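Local coordinates for protein 4-oxalocrotonate tautomerase family enzyme (Burkholderia sp. RPE67, PDB 6VVM) that belongs to the tautomerase enzyme family, with two tandem family modules in one chain, a four-stranded mixed sheet and two long helices packed on it, in a three-chain assembly, at residues Thr87-Ser90 and Ser95-Ser98; Val28-Ala33 and Ile81-Glu86. All blocks are in the same frame, centred on the assembly; numbering follows the deposited sequence.

Contact 1 of 2, residues Thr87-Ser90 and Ser95-Ser98; sequences TSAS and SLQS
Ala-89 presses its methyl group against the backbone where Ser-95 leads into Leu-96, and this one side chain carries most of the contact. Its CB points at the turn and meets Leu-96 CA at 3.7 Å, with the Leu-96 N equally close; Ser-95 O lies 3.9 Å from the same Ala-89 CB. Leu-96 meets the Ala-89 CB with both its CB and its CD1, each at 4.4 Å; with CG anti to the backbone N (chi1 -176°), the CD1 branch is turned back toward the helix. No hydrogen bond links the two segments, so the touch is purely van der Waals. The turn is stiffened from within. Ser-98 folds its hydroxyl back along its own chain (chi1 70°) and donates OG to Ser-95 O at 2.7 Å, lying in the carbonyl plane, while Ser-98 N reaches that same oxygen at 3.2 Å. Two donors thus grip the carbonyl that borders the alanine methyl. Ala-89 also touches Thr-99. Here the last turns of helix 74-92, whose Thr-87 and Ser-88 pack on helix 13-31, meet the short 3-10 segment leading into strand 100-106, within the beta-alpha-beta crossover from strand 63-69.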
ATOM      1  N   THR A  87      16.193   5.714 -12.049  1.00 25.96           N
ATOM      2  CA  THR A  87      16.935   5.682 -10.787  1.00 25.55           C
ATOM      3  C   THR A  87      16.908   4.286 -10.175  1.00 26.58           C
ATOM      4  O   THR A  87      17.942   3.750  -9.754  1.00 25.67           O
ATOM      5  CB  THR A  87      16.348   6.686  -9.790  1.00 22.64           C
ATOM      6  OG1 THR A  87      16.583   8.036 -10.234  1.00 28.98           O
ATOM      7  CG2 THR A  87      16.991   6.492  -8.422  1.00 23.82           C
ATOM      8  N   SER A  88      15.717   3.699 -10.080  1.00 25.08           N
ATOM      9  CA  SER A  88      15.603   2.372  -9.490  1.00 22.61           C
ATOM     10  C   SER A  88      16.424   1.356 -10.274  1.00 25.73           C
ATOM     11  O   SER A  88      17.165   0.561  -9.685  1.00 26.42           O
ATOM     12  CB  SER A  88      14.132   1.957  -9.434  1.00 23.89           C
ATOM     13  OG  SER A  88      13.424   2.819  -8.564  1.00 28.59           O
ATOM     14  N   ALA A  89      16.335   1.395 -11.606  1.00 25.35           N
ATOM     15  CA  ALA A  89      17.044   0.407 -12.411  1.00 27.98           C
ATOM     16  C   ALA A  89      18.549   0.585 -12.299  1.00 27.81           C
ATOM     17  O   ALA A  89      19.290  -0.401 -12.241  1.00 26.44           O
ATOM     18  CB  ALA A  89      16.600   0.496 -13.871  1.00 29.50           C
ATOM     19  N   SER A  90      19.024   1.833 -12.252  1.00 24.49           N
ATOM     20  CA  SER A  90      20.464   2.041 -12.208  1.00 28.77           C
ATOM     21  C   SER A  90      21.028   1.691 -10.835  1.00 27.54           C
ATOM     22  O   SER A  90      22.070   1.030 -10.746  1.00 26.77           O
ATOM     23  CB  SER A  90      20.806   3.481 -12.614  1.00 28.98           C
ATOM     24  OG  SER A  90      20.886   4.323 -11.488  1.00 36.22           O
ATOM     25  N   SER A  95      17.338  -4.162 -15.282  1.00 29.20           N
ATOM     26  CA  SER A  95      16.867  -3.564 -16.520  1.00 28.19           C
ATOM     27  C   SER A  95      15.789  -2.528 -16.239  1.00 26.46           C
ATOM     28  O   SER A  95      14.949  -2.705 -15.351  1.00 26.22           O
ATOM     29  CB  SER A  95      16.315  -4.642 -17.457  1.00 30.35           C
ATOM     30  OG  SER A  95      14.951  -4.873 -17.170  1.00 30.54           O
ATOM     31  N   LEU A  96      15.833  -1.429 -16.992  1.00 24.62           N
ATOM     32  CA  LEU A  96      14.739  -0.464 -16.959  1.00 25.25           C
ATOM     33  C   LEU A  96      13.413  -1.131 -17.294  1.00 30.16           C
ATOM     34  O   LEU A  96      12.373  -0.777 -16.725  1.00 27.99           O
ATOM     35  CB  LEU A  96      15.018   0.680 -17.936  1.00 26.68           C
ATOM     36  CG  LEU A  96      14.027   1.855 -17.979  1.00 24.85           C
ATOM     37  CD1 LEU A  96      13.991   2.657 -16.671  1.00 26.31           C
ATOM     38  CD2 LEU A  96      14.343   2.777 -19.153  1.00 28.80           C
ATOM     39  N   GLN A  97      13.443  -2.121 -18.191  1.00 26.67           N
ATOM     40  CA  GLN A  97      12.229  -2.787 -18.639  1.00 29.07           C
ATOM     41  C   GLN A  97      11.497  -3.497 -17.500  1.00 27.95           C
ATOM     42  O   GLN A  97      10.279  -3.676 -17.576  1.00 27.90           O
ATOM     43  CB  GLN A  97      12.591  -3.781 -19.760  1.00 27.01           C
ATOM     44  CG  GLN A  97      12.909  -3.129 -21.109  1.00 34.36           C
ATOM     45  CD  GLN A  97      14.366  -2.672 -21.264  1.00 36.47           C
ATOM     46  OE1 GLN A  97      15.118  -2.586 -20.288  1.00 36.79           O
ATOM     47  NE2 GLN A  97      14.763  -2.368 -22.504  1.00 34.43           N
ATOM     48  N   SER A  98      12.203  -3.864 -16.430  1.00 29.03           N
ATOM     49  CA  SER A  98      11.611  -4.568 -15.304  1.00 30.11           C
ATOM     50  C   SER A  98      10.919  -3.653 -14.297  1.00 28.85           C
ATOM     51  O   SER A  98      10.245  -4.168 -13.402  1.00 27.77           O
ATOM     52  CB  SER A  98      12.690  -5.381 -14.581  1.00 31.78           C
ATOM     53  OG  SER A  98      13.601  -4.512 -13.907  1.00 31.75           O
TER

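Contact 2 of 2, residues Val28-Ala33 and Ile81-Glu86; sequences VDAIGA and IAHLSE
His-83 extends its imidazole from helix 74-92 toward two consecutive residues of helix 13-31, touching each by a different ring carbon. CE1 approaches Asp-29 CB at 4.2 Å, and CD2 approaches Ala-30 CB at 4.3 Å, so the two beta carbons come obliquely onto the same ring. With CG anti to the carbonyl carbon (chi1 -82°), the histidine swings this ring out from its helix to reach the pair. The Asp-29 carboxylate does not bond to the ring: Asp-29 OD2 stays 4.9 Å from His-83 ND1, a separation at which a charge on the carboxylate could still favour a protonated imidazole. This is a loose van der Waals contact at the surface, without a hydrogen bond. On the inward side of helix 74-92, Ser-85 donates OG to Ile-81 O at 2.6 Å, tilted from the carbonyl plane, while Ser-85 N comes to that oxygen from the opposite face. Helix 13-31 ends here, and Gly-32 leaves helical geometry with positive phi. The two helices run in roughly opposite directions side by side over the sheet; beneath the histidine, Leu-84 packs on Ala-26 and Thr-27 of helix 13-31 and on Ile-64 and Ala-66 of strand 63-69.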
ATOM      1  N   VAL A  28      12.402  15.310  -6.598  1.00 22.23           N
ATOM      2  CA  VAL A  28      12.618  16.761  -6.630  1.00 23.87           C
ATOM      3  C   VAL A  28      12.678  17.265  -8.070  1.00 22.27           C
ATOM      4  O   VAL A  28      12.024  18.250  -8.426  1.00 26.55           O
ATOM      5  CB  VAL A  28      13.899  17.142  -5.863  1.00 26.12           C
ATOM      6  CG1 VAL A  28      14.211  18.656  -6.057  1.00 22.19           C
ATOM      7  CG2 VAL A  28      13.762  16.820  -4.400  1.00 21.50           C
ATOM      8  N   ASP A  29      13.485  16.616  -8.912  1.00 24.23           N
ATOM      9  CA  ASP A  29      13.618  17.064 -10.293  1.00 23.37           C
ATOM     10  C   ASP A  29      12.325  16.880 -11.080  1.00 27.78           C
ATOM     11  O   ASP A  29      12.022  17.689 -11.965  1.00 26.20           O
ATOM     12  CB  ASP A  29      14.757  16.322 -10.993  1.00 27.68           C
ATOM     13  CG  ASP A  29      16.136  16.793 -10.544  1.00 28.62           C
ATOM     14  OD1 ASP A  29      16.238  17.790  -9.779  1.00 28.27           O
ATOM     15  OD2 ASP A  29      17.120  16.151 -10.964  1.00 30.77           O
ATOM     16  N   ALA A  30      11.548  15.835 -10.775  1.00 26.43           N
ATOM     17  CA  ALA A  30      10.437  15.490 -11.653  1.00 25.39           C
ATOM     18  C   ALA A  30       9.217  16.348 -11.388  1.00 22.78           C
ATOM     19  O   ALA A  30       8.545  16.783 -12.331  1.00 26.45           O
ATOM     20  CB  ALA A  30      10.072  14.008 -11.490  1.00 21.44           C
ATOM     21  N   ILE A  31       8.881  16.545 -10.117  1.00 24.52           N
ATOM     22  CA  ILE A  31       7.656  17.230  -9.731  1.00 23.72           C
ATOM     23  C   ILE A  31       7.913  18.441  -8.850  1.00 25.89           C
ATOM     24  O   ILE A  31       6.960  19.169  -8.534  1.00 25.46           O
ATOM     25  CB  ILE A  31       6.668  16.264  -9.037  1.00 24.95           C
ATOM     26  CG1 ILE A  31       7.103  15.982  -7.601  1.00 23.60           C
ATOM     27  CG2 ILE A  31       6.579  14.932  -9.822  1.00 25.65           C
ATOM     28  CD1 ILE A  31       6.109  15.113  -6.820  1.00 24.10           C
ATOM     29  N   GLY A  32       9.153  18.687  -8.441  1.00 26.62           N
ATOM     30  CA  GLY A  32       9.475  19.907  -7.730  1.00 27.70           C
ATOM     31  C   GLY A  32       9.112  19.919  -6.265  1.00 27.78           C
ATOM     32  O   GLY A  32       9.053  20.998  -5.666  1.00 27.36           O
ATOM     33  N   ALA A  33       8.844  18.766  -5.667  1.00 24.32           N
ATOM     34  CA  ALA A  33       8.621  18.737  -4.235  1.00 27.00           C
ATOM     35  C   ALA A  33       9.934  19.027  -3.513  1.00 27.14           C
ATOM     36  O   ALA A  33      10.998  18.578  -3.957  1.00 27.25           O
ATOM     37  CB  ALA A  33       8.073  17.372  -3.803  1.00 27.41           C
ATOM     38  N   ILE A  81       7.521   9.149 -13.488  1.00 20.94           N
ATOM     39  CA  ILE A  81       7.668   7.750 -13.912  1.00 21.41           C
ATOM     40  C   ILE A  81       9.051   7.510 -14.512  1.00 23.33           C
ATOM     41  O   ILE A  81       9.723   6.524 -14.193  1.00 23.20           O
ATOM     42  CB  ILE A  81       6.556   7.369 -14.910  1.00 22.21           C
ATOM     43  CG1 ILE A  81       5.223   7.163 -14.179  1.00 22.00           C
ATOM     44  CG2 ILE A  81       6.943   6.119 -15.705  1.00 27.45           C
ATOM     45  CD1 ILE A  81       4.020   7.098 -15.123  1.00 26.44           C
ATOM     46  N   ALA A  82       9.504   8.418 -15.382  1.00 22.71           N
ATOM     47  CA  ALA A  82      10.780   8.203 -16.057  1.00 21.80           C
ATOM     48  C   ALA A  82      11.936   8.252 -15.065  1.00 22.45           C
ATOM     49  O   ALA A  82      12.835   7.407 -15.104  1.00 25.31           O
ATOM     50  CB  ALA A  82      10.964   9.244 -17.161  1.00 23.42           C
ATOM     51  N   HIS A  83      11.911   9.223 -14.149  1.00 20.31           N
ATOM     52  CA  HIS A  83      13.020   9.414 -13.218  1.00 23.70           C
ATOM     53  C   HIS A  83      13.060   8.329 -12.153  1.00 20.06           C
ATOM     54  O   HIS A  83      14.139   7.839 -11.806  1.00 22.43           O
ATOM     55  CB  HIS A  83      12.918  10.787 -12.552  1.00 19.52           C
ATOM     56  CG  HIS A  83      13.470  11.914 -13.376  1.00 30.45           C
ATOM     57  ND1 HIS A  83      14.718  12.457 -13.153  1.00 32.69           N
ATOM     58  CD2 HIS A  83      12.926  12.627 -14.392  1.00 30.68           C
ATOM     59  CE1 HIS A  83      14.924  13.448 -14.005  1.00 32.55           C
ATOM     60  NE2 HIS A  83      13.849  13.576 -14.763  1.00 36.06           N
ATOM     61  N   LEU A  84      11.908   7.963 -11.588  1.00 22.53           N
ATOM     62  CA  LEU A  84      11.909   6.906 -10.581  1.00 21.48           C
ATOM     63  C   LEU A  84      12.367   5.593 -11.195  1.00 25.70           C
ATOM     64  O   LEU A  84      13.153   4.854 -10.587  1.00 25.62           O
ATOM     65  CB  LEU A  84      10.518   6.760  -9.948  1.00 22.11           C
ATOM     66  CG  LEU A  84       9.962   7.931  -9.104  1.00 19.64           C
ATOM     67  CD1 LEU A  84       8.534   7.608  -8.591  1.00 22.00           C
ATOM     68  CD2 LEU A  84      10.882   8.255  -7.937  1.00 23.94           C
ATOM     69  N   SER A  85      11.921   5.319 -12.426  1.00 22.73           N
ATOM     70  CA  SER A  85      12.243   4.064 -13.100  1.00 20.52           C
ATOM     71  C   SER A  85      13.738   3.986 -13.391  1.00 23.10           C
ATOM     72  O   SER A  85      14.396   3.010 -13.021  1.00 23.63           O
ATOM     73  CB  SER A  85      11.446   3.941 -14.403  1.00 21.14           C
ATOM     74  OG  SER A  85      10.048   3.900 -14.170  1.00 18.48           O
ATOM     75  N   GLU A  86      14.293   5.031 -14.029  1.00 21.00           N
ATOM     76  CA  GLU A  86      15.722   5.047 -14.357  1.00 21.02           C
ATOM     77  C   GLU A  86      16.581   4.980 -13.102  1.00 23.90           C
ATOM     78  O   GLU A  86      17.584   4.260 -13.076  1.00 22.23           O
ATOM     79  CB  GLU A  86      16.070   6.297 -15.168  1.00 28.55           C
ATOM     80  CG  GLU A  86      17.582   6.551 -15.279  1.00 27.77           C
ATOM     81  CD  GLU A  86      18.290   5.461 -16.074  1.00 33.43           C
ATOM     82  OE1 GLU A  86      17.640   4.835 -16.938  1.00 34.81           O
ATOM     83  OE2 GLU A  86      19.494   5.214 -15.832  1.00 37.21           O
TER

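Overall arrangement
Both contacts use helix 74-92, contact 2 in its middle and contact 1 near its end, with centres 13 Å apart. They meet through Leu-96: the leucine that packs on Ala-89 in contact 1 also sets its CD1 against the helix backbone of contact 2, 3.5 Å from Ser-85 C. The same helix is therefore held on different sides, by the C-terminal end of helix 13-31 and by residues 95-98, which follow helix 74-92 itself. Both contacts touch the second subunit; in contact 2, Ile-81 and Ser-85 pack on Gly-54 of that copy. The N-terminal Pro-1 lies against Ala-33, in the segment 28-33 of contact 2.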